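Phenolic acid decarboxylase (Sedimentibacter hydroxybenzoicus, PDB 7AE5) catalyses the reversible, non-oxidative decarboxylation of 4-hydroxybenzoate and 3,4-dihydroxybenzoate, using prenylated FMN and manganese, and so detoxifies phenolic compounds without oxygen. Local coordinates at residues 37-42 with 313-318; 147-152 with 202-207; 246-251 with 262-267. One frame throughout, in Å; residues are numbered along the deposited sequence.

Starting from the N terminus, the chain first lays down helix 33-43, whose contact with residues 313-318 (interaction 1) closes a loop of 270 residues. Interactions 2 and 3 both nest inside that loop and follow one another in series: strand 147-150 pairs with strand 201-207, closing a loop with 49 residues between its segments, before 246-251 meets strand 259-265 and closes one of 10. Interaction 1 thus ties the N-terminal region to the start of helix 316-320, about 26 Å between centres from interaction 2. Interactions 2 and 3 lie about 8 Å apart, centre to centre, and touch: strands 201-207 and 259-265 are neighbours in one antiparallel sheet, with I203 N 2.9 Å from G263 O.

Interaction 1: residues 37-42 with 313-318; sequences AGRAAA and PWTEID
Helix 33-43 of the N-terminal region meets the turn that leads into helix 316-320 through R39 and A42 on one side and W314 and T315 on the other. The R39 chain leaves with CG anti to the backbone N (chi1 175°), then bends at chi2 and chi3, which brings its end back to the turn although its CB points away. There the guanidinium is held mainly by the R39 NH1 bond to I312 O. Beside it R39 NH2 lies 3.1 Å from W314 O, which sits at the guanidinium edge; the N-H...O angle of 127° makes this a weak bond. T315 CG2 sits over one guanidinium face, 3.4 Å from R39 NH1. Within this UbiD-family enzyme the turn begins with a cis peptide between P313 and W314 and is fastened to the helix start, T315 N giving a nearly straight 2.8 Å bond to D318 OD2. A42 CB points at the turn and comes within 3.9 Å of W314 O. A water accepts from E316 N at 3.2 Å and reaches G38 O only weakly. E316 OE2 forms a salt bridge with K145 NZ. The R39 side lies against T464 of a second subunit.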
ATOM      1  N   ALA C  37     -39.232 -18.536  18.781  1.00 57.12           N
ATOM      2  CA  ALA C  37     -39.761 -19.174  17.580  1.00 56.33           C
ATOM      3  C   ALA C  37     -39.441 -18.354  16.339  1.00 55.76           C
ATOM      4  O   ALA C  37     -39.095 -18.913  15.292  1.00 56.08           O
ATOM      5  CB  ALA C  37     -41.267 -19.385  17.717  1.00 56.09           C
ATOM      6  N   GLY C  38     -39.551 -17.026  16.434  1.00 48.48           N
ATOM      7  CA  GLY C  38     -39.148 -16.182  15.321  1.00 47.91           C
ATOM      8  C   GLY C  38     -37.679 -16.344  14.977  1.00 48.81           C
ATOM      9  O   GLY C  38     -37.310 -16.416  13.803  1.00 49.15           O
ATOM     10  N   ARG C  39     -36.823 -16.405  16.000  1.00 47.54           N
ATOM     11  CA  ARG C  39     -35.416 -16.715  15.769  1.00 47.74           C
ATOM     12  C   ARG C  39     -35.250 -18.120  15.204  1.00 47.88           C
ATOM     13  O   ARG C  39     -34.462 -18.335  14.275  1.00 48.09           O
ATOM     14  CB  ARG C  39     -34.629 -16.561  17.071  1.00 48.03           C
ATOM     15  CG  ARG C  39     -33.163 -16.964  16.984  1.00 47.63           C
ATOM     16  CD  ARG C  39     -32.327 -15.893  16.306  1.00 47.14           C
ATOM     17  NE  ARG C  39     -32.241 -16.095  14.865  1.00 47.09           N
ATOM     18  CZ  ARG C  39     -31.596 -15.285  14.037  1.00 46.75           C
ATOM     19  NH1 ARG C  39     -30.978 -14.200  14.474  1.00 46.10           N
ATOM     20  NH2 ARG C  39     -31.571 -15.572  12.738  1.00 46.76           N
ATOM     21  N   ALA C  40     -35.991 -19.088  15.749  1.00 47.59           N
ATOM     22  CA  ALA C  40     -35.868 -20.468  15.293  1.00 47.79           C
ATOM     23  C   ALA C  40     -36.282 -20.602  13.834  1.00 48.39           C
ATOM     24  O   ALA C  40     -35.603 -21.269  13.043  1.00 48.78           O
ATOM     25  CB  ALA C  40     -36.707 -21.390  16.176  1.00 47.99           C
ATOM     26  N   ALA C  41     -37.402 -19.977  13.459  1.00 44.61           N
ATOM     27  CA  ALA C  41     -37.842 -20.025  12.069  1.00 45.39           C
ATOM     28  C   ALA C  41     -36.815 -19.380  11.148  1.00 45.15           C
ATOM     29  O   ALA C  41     -36.570 -19.870  10.040  1.00 45.31           O
ATOM     30  CB  ALA C  41     -39.202 -19.342  11.922  1.00 45.56           C
ATOM     31  N   ALA C  42     -36.199 -18.282  11.593  1.00 45.61           N
ATOM     32  CA  ALA C  42     -35.129 -17.672  10.813  1.00 44.52           C
ATOM     33  C   ALA C  42     -33.946 -18.620  10.673  1.00 45.34           C
ATOM     34  O   ALA C  42     -33.285 -18.650   9.627  1.00 45.00           O
ATOM     35  CB  ALA C  42     -34.692 -16.357  11.462  1.00 43.40           C
ATOM     36  N   PRO C 313     -28.432 -11.091  11.677  1.00 39.69           N
ATOM     37  CA  PRO C 313     -28.920 -11.438  10.338  1.00 39.73           C
ATOM     38  C   PRO C 313     -28.436 -12.813   9.900  1.00 38.63           C
ATOM     39  O   PRO C 313     -27.375 -13.282  10.319  1.00 37.88           O
ATOM     40  CB  PRO C 313     -28.336 -10.330   9.450  1.00 39.90           C
ATOM     41  CG  PRO C 313     -28.048  -9.204  10.390  1.00 40.37           C
ATOM     42  CD  PRO C 313     -27.630  -9.856  11.669  1.00 39.73           C
ATOM     43  N   TRP C 314     -29.224 -13.464   9.044  1.00 35.17           N
ATOM     44  CA  TRP C 314     -30.461 -12.905   8.499  1.00 36.15           C
ATOM     45  C   TRP C 314     -31.677 -13.246   9.355  1.00 36.70           C
ATOM     46  O   TRP C 314     -31.779 -14.343   9.909  1.00 36.10           O
ATOM     47  CB  TRP C 314     -30.693 -13.407   7.070  1.00 35.75           C
ATOM     48  CG  TRP C 314     -30.085 -12.543   6.003  1.00 35.84           C
ATOM     49  CD1 TRP C 314     -28.859 -11.942   6.031  1.00 35.44           C
ATOM     50  CD2 TRP C 314     -30.678 -12.186   4.748  1.00 36.36           C
ATOM     51  NE1 TRP C 314     -28.654 -11.231   4.872  1.00 35.66           N
ATOM     52  CE2 TRP C 314     -29.757 -11.364   4.069  1.00 36.32           C
ATOM     53  CE3 TRP C 314     -31.902 -12.475   4.136  1.00 36.83           C
ATOM     54  CZ2 TRP C 314     -30.019 -10.834   2.806  1.00 36.86           C
ATOM     55  CZ3 TRP C 314     -32.161 -11.947   2.883  1.00 37.33           C
ATOM     56  CH2 TRP C 314     -31.222 -11.138   2.231  1.00 37.40           C
ATOM     57  N   THR C 315     -32.593 -12.290   9.464  1.00 38.04           N
ATOM     58  CA  THR C 315     -33.903 -12.531  10.058  1.00 38.50           C
ATOM     59  C   THR C 315     -34.933 -12.003   9.062  1.00 39.42           C
ATOM     60  O   THR C 315     -34.628 -11.736   7.893  1.00 39.54           O
ATOM     61  CB  THR C 315     -34.041 -11.893  11.450  1.00 39.04           C
ATOM     62  OG1 THR C 315     -33.927 -10.470  11.353  1.00 40.21           O
ATOM     63  CG2 THR C 315     -32.973 -12.418  12.401  1.00 38.13           C
ATOM     64  N   GLU C 316     -36.179 -11.844   9.516  1.00 45.42           N
ATOM     65  CA  GLU C 316     -37.232 -11.369   8.623  1.00 45.87           C
ATOM     66  C   GLU C 316     -36.933  -9.965   8.109  1.00 44.20           C
ATOM     67  O   GLU C 316     -37.228  -9.646   6.951  1.00 43.61           O
ATOM     68  CB  GLU C 316     -38.583 -11.400   9.336  1.00 48.87           C
ATOM     69  CG  GLU C 316     -39.747 -11.103   8.424  1.00 50.09           C
ATOM     70  CD  GLU C 316     -41.060 -10.997   9.167  1.00 53.27           C
ATOM     71  OE1 GLU C 316     -41.087 -11.278  10.385  1.00 54.63           O
ATOM     72  OE2 GLU C 316     -42.069 -10.633   8.529  1.00 54.63           O
ATOM     73  N   ILE C 317     -36.334  -9.118   8.951  1.00 42.28           N
ATOM     74  CA  ILE C 317     -36.103  -7.721   8.584  1.00 41.78           C
ATOM     75  C   ILE C 317     -35.246  -7.613   7.329  1.00 40.82           C
ATOM     76  O   ILE C 317     -35.443  -6.705   6.511  1.00 40.09           O
ATOM     77  CB  ILE C 317     -35.471  -6.956   9.766  1.00 42.65           C
ATOM     78  CG1 ILE C 317     -35.310  -5.473   9.424  1.00 42.23           C
ATOM     79  CG2 ILE C 317     -34.127  -7.559  10.150  1.00 43.19           C
ATOM     80  CD1 ILE C 317     -36.623  -4.731   9.276  1.00 42.00           C
ATOM     81  N   ASP C 318     -34.298  -8.534   7.144  1.00 37.74           N
ATOM     82  CA  ASP C 318     -33.437  -8.478   5.967  1.00 36.88           C
ATOM     83  C   ASP C 318     -34.233  -8.671   4.684  1.00 35.89           C
ATOM     84  O   ASP C 318     -33.900  -8.077   3.652  1.00 35.12           O
ATOM     85  CB  ASP C 318     -32.334  -9.529   6.081  1.00 37.24           C
ATOM     86  CG  ASP C 318     -31.455  -9.314   7.297  1.00 38.39           C
ATOM     87  OD1 ASP C 318     -30.451  -8.580   7.184  1.00 38.39           O
ATOM     88  OD2 ASP C 318     -31.780  -9.866   8.371  1.00 39.38           O
TER
HETATM   89  O   HOH W   1     -37.479 -13.791  11.728  1.00 41.12           O

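Interaction 2: residues 147-152 with 202-207; sequences SVVTAD and PIAITI
S147 O is gripped twice by T206: OG1 donates to it at 2.9 Å, in the carbonyl plane and on a lone pair, and T206 N reaches it at 3.1 Å from above that plane. The hydroxyl is aimed at this oxygen because chi1 of 71° sets OG1 between the backbone N and the carbonyl carbon. S147 N completes the hydrogen-bonded pair by donating to T206 O. A second such pair joins V149 and A204, with V149 N 2.8 Å from A204 O. Between them V148 and I205 form a non-hydrogen-bonded pair whose side chains lie side by side, V148 CG2 3.9 Å from I205 CG1; V148 CG1 also crosses the I203 side chain obliquely, 4.1 Å from its CD1. The other face carries V149 CB against A204 CB, 4.2 Å apart. Further out in this antiparallel sheet of the Rift-related domain, strand 163-165 bonds to V148 and T150, and strand 259-265 to I203 and I205. Y167 and M184, predicted to bind prenylated FMN, approach V148 and T150. N209 ND2 also bonds to T206 OG1. With backbone bonds of 165° to 168°, S147, V149, A204 and T206 match their backbone polar groups across the strands, while their neighbours bond outward.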
ATOM      1  N   SER C 147     -47.124  -0.271   9.956  1.00 60.71           N
ATOM      2  CA  SER C 147     -47.053   0.677   8.848  1.00 61.86           C
ATOM      3  C   SER C 147     -47.691   1.981   9.314  1.00 64.27           C
ATOM      4  O   SER C 147     -48.908   2.045   9.520  1.00 64.83           O
ATOM      5  CB  SER C 147     -47.745   0.122   7.605  1.00 60.64           C
ATOM      6  OG  SER C 147     -47.323  -1.206   7.342  1.00 57.32           O
ATOM      7  N   VAL C 148     -46.870   3.016   9.473  1.00 47.55           N
ATOM      8  CA  VAL C 148     -47.268   4.253  10.136  1.00 48.57           C
ATOM      9  C   VAL C 148     -47.564   5.309   9.080  1.00 50.89           C
ATOM     10  O   VAL C 148     -46.729   5.575   8.205  1.00 51.47           O
ATOM     11  CB  VAL C 148     -46.175   4.729  11.108  1.00 46.34           C
ATOM     12  CG1 VAL C 148     -46.361   6.201  11.448  1.00 47.73           C
ATOM     13  CG2 VAL C 148     -46.167   3.867  12.362  1.00 45.21           C
ATOM     14  N   VAL C 149     -48.740   5.927   9.176  1.00 57.39           N
ATOM     15  CA  VAL C 149     -49.265   6.822   8.149  1.00 59.83           C
ATOM     16  C   VAL C 149     -49.249   8.252   8.671  1.00 61.47           C
ATOM     17  O   VAL C 149     -49.799   8.536   9.742  1.00 61.18           O
ATOM     18  CB  VAL C 149     -50.687   6.413   7.730  1.00 60.16           C
ATOM     19  CG1 VAL C 149     -51.062   7.071   6.413  1.00 62.37           C
ATOM     20  CG2 VAL C 149     -50.796   4.900   7.632  1.00 58.55           C
ATOM     21  N   THR C 150     -48.622   9.148   7.910  1.00 67.50           N
ATOM     22  CA  THR C 150     -48.628  10.581   8.178  1.00 69.44           C
ATOM     23  C   THR C 150     -49.019  11.324   6.906  1.00 72.17           C
ATOM     24  O   THR C 150     -49.060  10.750   5.814  1.00 72.21           O
ATOM     25  CB  THR C 150     -47.263  11.082   8.675  1.00 68.64           C
ATOM     26  OG1 THR C 150     -46.426  11.388   7.551  1.00 70.09           O
ATOM     27  CG2 THR C 150     -46.580  10.045   9.550  1.00 65.13           C
ATOM     28  N   ALA C 151     -49.303  12.614   7.058  1.00 95.95           N
ATOM     29  CA  ALA C 151     -49.677  13.483   5.946  1.00 98.52           C
ATOM     30  C   ALA C 151     -49.696  14.919   6.456  1.00100.27           C
ATOM     31  O   ALA C 151     -49.394  15.189   7.622  1.00 99.37           O
ATOM     32  CB  ALA C 151     -51.033  13.094   5.349  1.00 98.75           C
ATOM     33  N   ASP C 152     -50.053  15.842   5.566  1.00112.03           N
ATOM     34  CA  ASP C 152     -50.246  17.225   5.978  1.00113.61           C
ATOM     35  C   ASP C 152     -51.726  17.501   6.220  1.00114.19           C
ATOM     36  O   ASP C 152     -52.572  17.089   5.420  1.00114.90           O
ATOM     37  CB  ASP C 152     -49.715  18.191   4.919  1.00115.68           C
ATOM     38  N   PRO C 202     -51.322  14.271  14.284  1.00 66.15           N
ATOM     39  CA  PRO C 202     -52.026  12.992  14.148  1.00 62.34           C
ATOM     40  C   PRO C 202     -51.275  12.006  13.266  1.00 61.98           C
ATOM     41  O   PRO C 202     -50.708  12.367  12.232  1.00 65.65           O
ATOM     42  CB  PRO C 202     -53.368  13.387  13.514  1.00 63.73           C
ATOM     43  CG  PRO C 202     -53.217  14.824  13.056  1.00 68.32           C
ATOM     44  CD  PRO C 202     -51.825  15.287  13.347  1.00 70.26           C
ATOM     45  N   ILE C 203     -51.267  10.745  13.705  1.00 67.10           N
ATOM     46  CA  ILE C 203     -50.737   9.635  12.921  1.00 66.46           C
ATOM     47  C   ILE C 203     -51.688   8.453  13.053  1.00 63.61           C
ATOM     48  O   ILE C 203     -52.527   8.394  13.955  1.00 61.65           O
ATOM     49  CB  ILE C 203     -49.310   9.206  13.348  1.00 65.10           C
ATOM     50  CG1 ILE C 203     -49.361   8.285  14.569  1.00 60.67           C
ATOM     51  CG2 ILE C 203     -48.418  10.412  13.615  1.00 68.15           C
ATOM     52  CD1 ILE C 203     -48.023   7.681  14.922  1.00 59.30           C
ATOM     53  N   ALA C 204     -51.547   7.507  12.129  1.00 55.74           N
ATOM     54  CA  ALA C 204     -52.258   6.239  12.173  1.00 54.01           C
ATOM     55  C   ALA C 204     -51.248   5.103  12.109  1.00 52.90           C
ATOM     56  O   ALA C 204     -50.314   5.135  11.302  1.00 55.12           O
ATOM     57  CB  ALA C 204     -53.262   6.118  11.024  1.00 56.88           C
ATOM     58  N   ILE C 205     -51.434   4.106  12.968  1.00 54.25           N
ATOM     59  CA  ILE C 205     -50.522   2.971  13.081  1.00 53.10           C
ATOM     60  C   ILE C 205     -51.307   1.719  12.716  1.00 54.70           C
ATOM     61  O   ILE C 205     -52.189   1.292  13.471  1.00 54.78           O
ATOM     62  CB  ILE C 205     -49.920   2.858  14.488  1.00 50.19           C
ATOM     63  CG1 ILE C 205     -49.149   4.129  14.846  1.00 49.60           C
ATOM     64  CG2 ILE C 205     -49.012   1.648  14.589  1.00 49.24           C
ATOM     65  CD1 ILE C 205     -48.841   4.252  16.319  1.00 48.16           C
ATOM     66  N   THR C 206     -50.995   1.134  11.564  1.00 58.89           N
ATOM     67  CA  THR C 206     -51.696  -0.046  11.076  1.00 61.19           C
ATOM     68  C   THR C 206     -50.851  -1.294  11.292  1.00 61.03           C
ATOM     69  O   THR C 206     -49.645  -1.299  11.022  1.00 58.86           O
ATOM     70  CB  THR C 206     -52.049   0.096   9.594  1.00 63.87           C
ATOM     71  OG1 THR C 206     -50.858   0.003   8.802  1.00 64.81           O
ATOM     72  CG2 THR C 206     -52.728   1.435   9.335  1.00 64.40           C
ATOM     73  N   ILE C 207     -51.496  -2.354  11.780  1.00 55.74           N
ATOM     74  CA  ILE C 207     -50.842  -3.613  12.111  1.00 54.47           C
ATOM     75  C   ILE C 207     -51.578  -4.741  11.404  1.00 56.39           C
ATOM     76  O   ILE C 207     -52.814  -4.760  11.370  1.00 58.56           O
ATOM     77  CB  ILE C 207     -50.814  -3.849  13.637  1.00 53.76           C
ATOM     78  CG1 ILE C 207     -50.156  -2.663  14.349  1.00 50.25           C
ATOM     79  CG2 ILE C 207     -50.091  -5.145  13.973  1.00 53.13           C
ATOM     80  CD1 ILE C 207     -50.439  -2.604  15.834  1.00 49.49           C
TER

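Interaction 3: residues 246-251 with 262-267; sequences DLYDHL and EGHIIP
The loop 246-251, which has no regular secondary structure, runs alongside strand 259-265 at E262 and G263 without pairing with it: the nearest CA atoms, those of L247 and E262, stay 7.2 Å apart. Two successive backbone N-H groups of the loop instead face the strand, and the E262 carboxylate spans the gap. Its chain starts with CG anti to the carbonyl carbon and is extended beyond, which carries the carboxylate to the loop. D246 N donates to E262 OE2 at 2.8 Å and 171°, and L247 N donates to E262 OE1 at 2.8 Å and 153°; both oxygens are met on their syn sides, the donors standing somewhat out of the carboxylate plane. This two-pronged grip should restrict rotation of the carboxylate. The L247 side chain lies at a slant to it, CG 3.3 Å from E262 OE1. The D246 carboxylate turns away from E262 toward R296, K115 and R109, with which it forms salt bridges; these basic partners would probably offset its like charge near E262. Farther along the loop, G263 O approaches the Y248 ring obliquely, 3.4 Å from CE2, and L247 CB lies over the centre of that ring. Y248 OH is 4.1 Å from H264 ND1, near the plane of the imidazole, and D295 OD2 joins the two residues, by a hydrogen bond to H264 and a weak one to Y248. Here, in the antiparallel sheet of the Rift-related domain (FMN-binding clan), the E262 carboxylate fastens the loop joining strands 241-244 and 252-254.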
ATOM      1  N   ASP C 246     -60.849   7.220  11.177  1.00 76.66           N
ATOM      2  CA  ASP C 246     -62.076   7.634  11.849  1.00 78.19           C
ATOM      3  C   ASP C 246     -61.984   9.075  12.339  1.00 78.21           C
ATOM      4  O   ASP C 246     -62.915   9.866  12.146  1.00 79.93           O
ATOM      5  CB  ASP C 246     -62.380   6.687  13.009  1.00 77.77           C
ATOM      6  CG  ASP C 246     -63.432   5.654  12.657  1.00 79.28           C
ATOM      7  OD1 ASP C 246     -63.868   5.621  11.487  1.00 80.55           O
ATOM      8  OD2 ASP C 246     -63.824   4.875  13.551  1.00 79.26           O
ATOM      9  N   LEU C 247     -60.868   9.437  12.967  1.00 81.01           N
ATOM     10  CA  LEU C 247     -60.753  10.735  13.620  1.00 80.93           C
ATOM     11  C   LEU C 247     -60.091  11.798  12.756  1.00 80.89           C
ATOM     12  O   LEU C 247     -60.247  12.990  13.045  1.00 81.44           O
ATOM     13  CB  LEU C 247     -59.962  10.600  14.925  1.00 79.10           C
ATOM     14  CG  LEU C 247     -60.417   9.508  15.891  1.00 78.89           C
ATOM     15  CD1 LEU C 247     -59.447   9.396  17.054  1.00 76.98           C
ATOM     16  CD2 LEU C 247     -61.822   9.798  16.386  1.00 80.68           C
ATOM     17  N   TYR C 248     -59.367  11.409  11.711  1.00 76.35           N
ATOM     18  CA  TYR C 248     -58.536  12.339  10.958  1.00 76.05           C
ATOM     19  C   TYR C 248     -58.855  12.215   9.476  1.00 77.32           C
ATOM     20  O   TYR C 248     -58.758  11.123   8.906  1.00 77.05           O
ATOM     21  CB  TYR C 248     -57.055  12.077  11.241  1.00 74.18           C
ATOM     22  CG  TYR C 248     -56.732  12.172  12.718  1.00 73.59           C
ATOM     23  CD1 TYR C 248     -56.934  13.357  13.414  1.00 74.06           C
ATOM     24  CD2 TYR C 248     -56.257  11.073  13.422  1.00 72.70           C
ATOM     25  CE1 TYR C 248     -56.654  13.453  14.765  1.00 73.67           C
ATOM     26  CE2 TYR C 248     -55.974  11.158  14.774  1.00 72.29           C
ATOM     27  CZ  TYR C 248     -56.175  12.350  15.441  1.00 72.78           C
ATOM     28  OH  TYR C 248     -55.896  12.444  16.786  1.00 72.33           O
ATOM     29  N   ASP C 249     -59.228  13.339   8.858  1.00105.51           N
ATOM     30  CA  ASP C 249     -59.701  13.323   7.478  1.00107.05           C
ATOM     31  C   ASP C 249     -58.557  13.100   6.496  1.00105.98           C
ATOM     32  O   ASP C 249     -58.732  12.431   5.470  1.00106.56           O
ATOM     33  CB  ASP C 249     -60.422  14.634   7.164  1.00108.96           C
ATOM     34  CG  ASP C 249     -61.677  14.823   7.994  1.00110.34           C
ATOM     35  OD1 ASP C 249     -62.090  13.861   8.673  1.00110.00           O
ATOM     36  OD2 ASP C 249     -62.250  15.935   7.968  1.00111.82           O
ATOM     37  N   HIS C 250     -57.382  13.655   6.788  1.00 85.77           N
ATOM     38  CA  HIS C 250     -56.243  13.606   5.880  1.00 85.19           C
ATOM     39  C   HIS C 250     -55.478  12.288   5.934  1.00 84.09           C
ATOM     40  O   HIS C 250     -54.554  12.102   5.135  1.00 84.43           O
ATOM     41  CB  HIS C 250     -55.271  14.752   6.182  1.00 85.64           C
ATOM     42  CG  HIS C 250     -54.769  14.773   7.595  1.00 85.33           C
ATOM     43  ND1 HIS C 250     -55.512  14.315   8.663  1.00 84.56           N
ATOM     44  CD2 HIS C 250     -53.581  15.167   8.110  1.00 85.60           C
ATOM     45  CE1 HIS C 250     -54.813  14.448   9.776  1.00 84.40           C
ATOM     46  NE2 HIS C 250     -53.636  14.963   9.467  1.00 85.00           N
ATOM     47  N   LEU C 251     -55.827  11.381   6.841  1.00 65.11           N
ATOM     48  CA  LEU C 251     -55.109  10.126   7.019  1.00 64.28           C
ATOM     49  C   LEU C 251     -55.951   8.967   6.503  1.00 63.96           C
ATOM     50  O   LEU C 251     -57.121   8.826   6.879  1.00 65.02           O
ATOM     51  CB  LEU C 251     -54.754   9.909   8.491  1.00 63.76           C
ATOM     52  CG  LEU C 251     -53.712  10.882   9.048  1.00 64.40           C
ATOM     53  CD1 LEU C 251     -53.376  10.551  10.491  1.00 63.72           C
ATOM     54  CD2 LEU C 251     -52.463  10.873   8.179  1.00 64.89           C
ATOM     55  N   GLU C 262     -55.247   4.908  15.797  1.00 63.26           N
ATOM     56  CA  GLU C 262     -55.344   6.329  15.498  1.00 64.28           C
ATOM     57  C   GLU C 262     -54.957   7.134  16.731  1.00 64.35           C
ATOM     58  O   GLU C 262     -55.481   6.902  17.824  1.00 63.75           O
ATOM     59  CB  GLU C 262     -56.757   6.689  15.038  1.00 65.04           C
ATOM     60  CG  GLU C 262     -57.212   5.904  13.820  1.00 65.98           C
ATOM     61  CD  GLU C 262     -58.615   6.266  13.377  1.00 68.13           C
ATOM     62  OE1 GLU C 262     -59.094   7.359  13.748  1.00 68.86           O
ATOM     63  OE2 GLU C 262     -59.237   5.458  12.655  1.00 69.15           O
ATOM     64  N   GLY C 263     -54.033   8.066  16.553  1.00 61.61           N
ATOM     65  CA  GLY C 263     -53.571   8.858  17.667  1.00 61.63           C
ATOM     66  C   GLY C 263     -52.796  10.070  17.210  1.00 62.60           C
ATOM     67  O   GLY C 263     -52.929  10.519  16.071  1.00 63.40           O
ATOM     68  N   HIS C 264     -51.972  10.594  18.116  1.00 57.40           N
ATOM     69  CA  HIS C 264     -51.226  11.809  17.834  1.00 58.26           C
ATOM     70  C   HIS C 264     -49.935  11.828  18.636  1.00 57.75           C
ATOM     71  O   HIS C 264     -49.873  11.317  19.758  1.00 56.79           O
ATOM     72  CB  HIS C 264     -52.047  13.064  18.158  1.00 58.94           C
ATOM     73  CG  HIS C 264     -52.389  13.204  19.609  1.00 58.31           C
ATOM     74  ND1 HIS C 264     -53.604  12.812  20.129  1.00 57.87           N
ATOM     75  CD2 HIS C 264     -51.676  13.695  20.652  1.00 58.02           C
ATOM     76  CE1 HIS C 264     -53.626  13.055  21.428  1.00 57.37           C
ATOM     77  NE2 HIS C 264     -52.468  13.592  21.770  1.00 57.42           N
ATOM     78  N   ILE C 265     -48.905  12.437  18.049  1.00 48.87           N
ATOM     79  CA  ILE C 265     -47.690  12.735  18.795  1.00 47.41           C
ATOM     80  C   ILE C 265     -47.998  13.806  19.832  1.00 47.74           C
ATOM     81  O   ILE C 265     -48.585  14.849  19.518  1.00 48.91           O
ATOM     82  CB  ILE C 265     -46.568  13.184  17.849  1.00 47.74           C
ATOM     83  CG1 ILE C 265     -46.454  12.225  16.662  1.00 47.80           C
ATOM     84  CG2 ILE C 265     -45.250  13.283  18.603  1.00 47.05           C
ATOM     85  CD1 ILE C 265     -45.138  12.326  15.919  1.00 48.06           C
ATOM     86  N   ILE C 266     -47.610  13.549  21.076  1.00 53.34           N
ATOM     87  CA  ILE C 266     -47.855  14.486  22.168  1.00 53.31           C
ATOM     88  C   ILE C 266     -46.772  15.559  22.130  1.00 53.77           C
ATOM     89  O   ILE C 266     -45.582  15.240  22.263  1.00 53.10           O
ATOM     90  CB  ILE C 266     -47.890  13.760  23.522  1.00 51.94           C
ATOM     91  CG1 ILE C 266     -48.630  12.428  23.380  1.00 51.38           C
ATOM     92  CG2 ILE C 266     -48.557  14.630  24.572  1.00 51.97           C
ATOM     93  CD1 ILE C 266     -48.603  11.568  24.627  1.00 50.03           C
ATOM     94  N   PRO C 267     -47.131  16.830  21.946  1.00 54.19           N
ATOM     95  CA  PRO C 267     -46.106  17.864  21.758  1.00 54.78           C
ATOM     96  C   PRO C 267     -45.273  18.088  23.010  1.00 53.80           C
ATOM     97  O   PRO C 267     -45.773  18.014  24.135  1.00 53.05           O
ATOM     98  CB  PRO C 267     -46.924  19.115  21.404  1.00 56.04           C
ATOM     99  CG  PRO C 267     -48.292  18.843  21.941  1.00 55.78           C
ATOM    100  CD  PRO C 267     -48.495  17.366  21.805  1.00 54.93           C
TER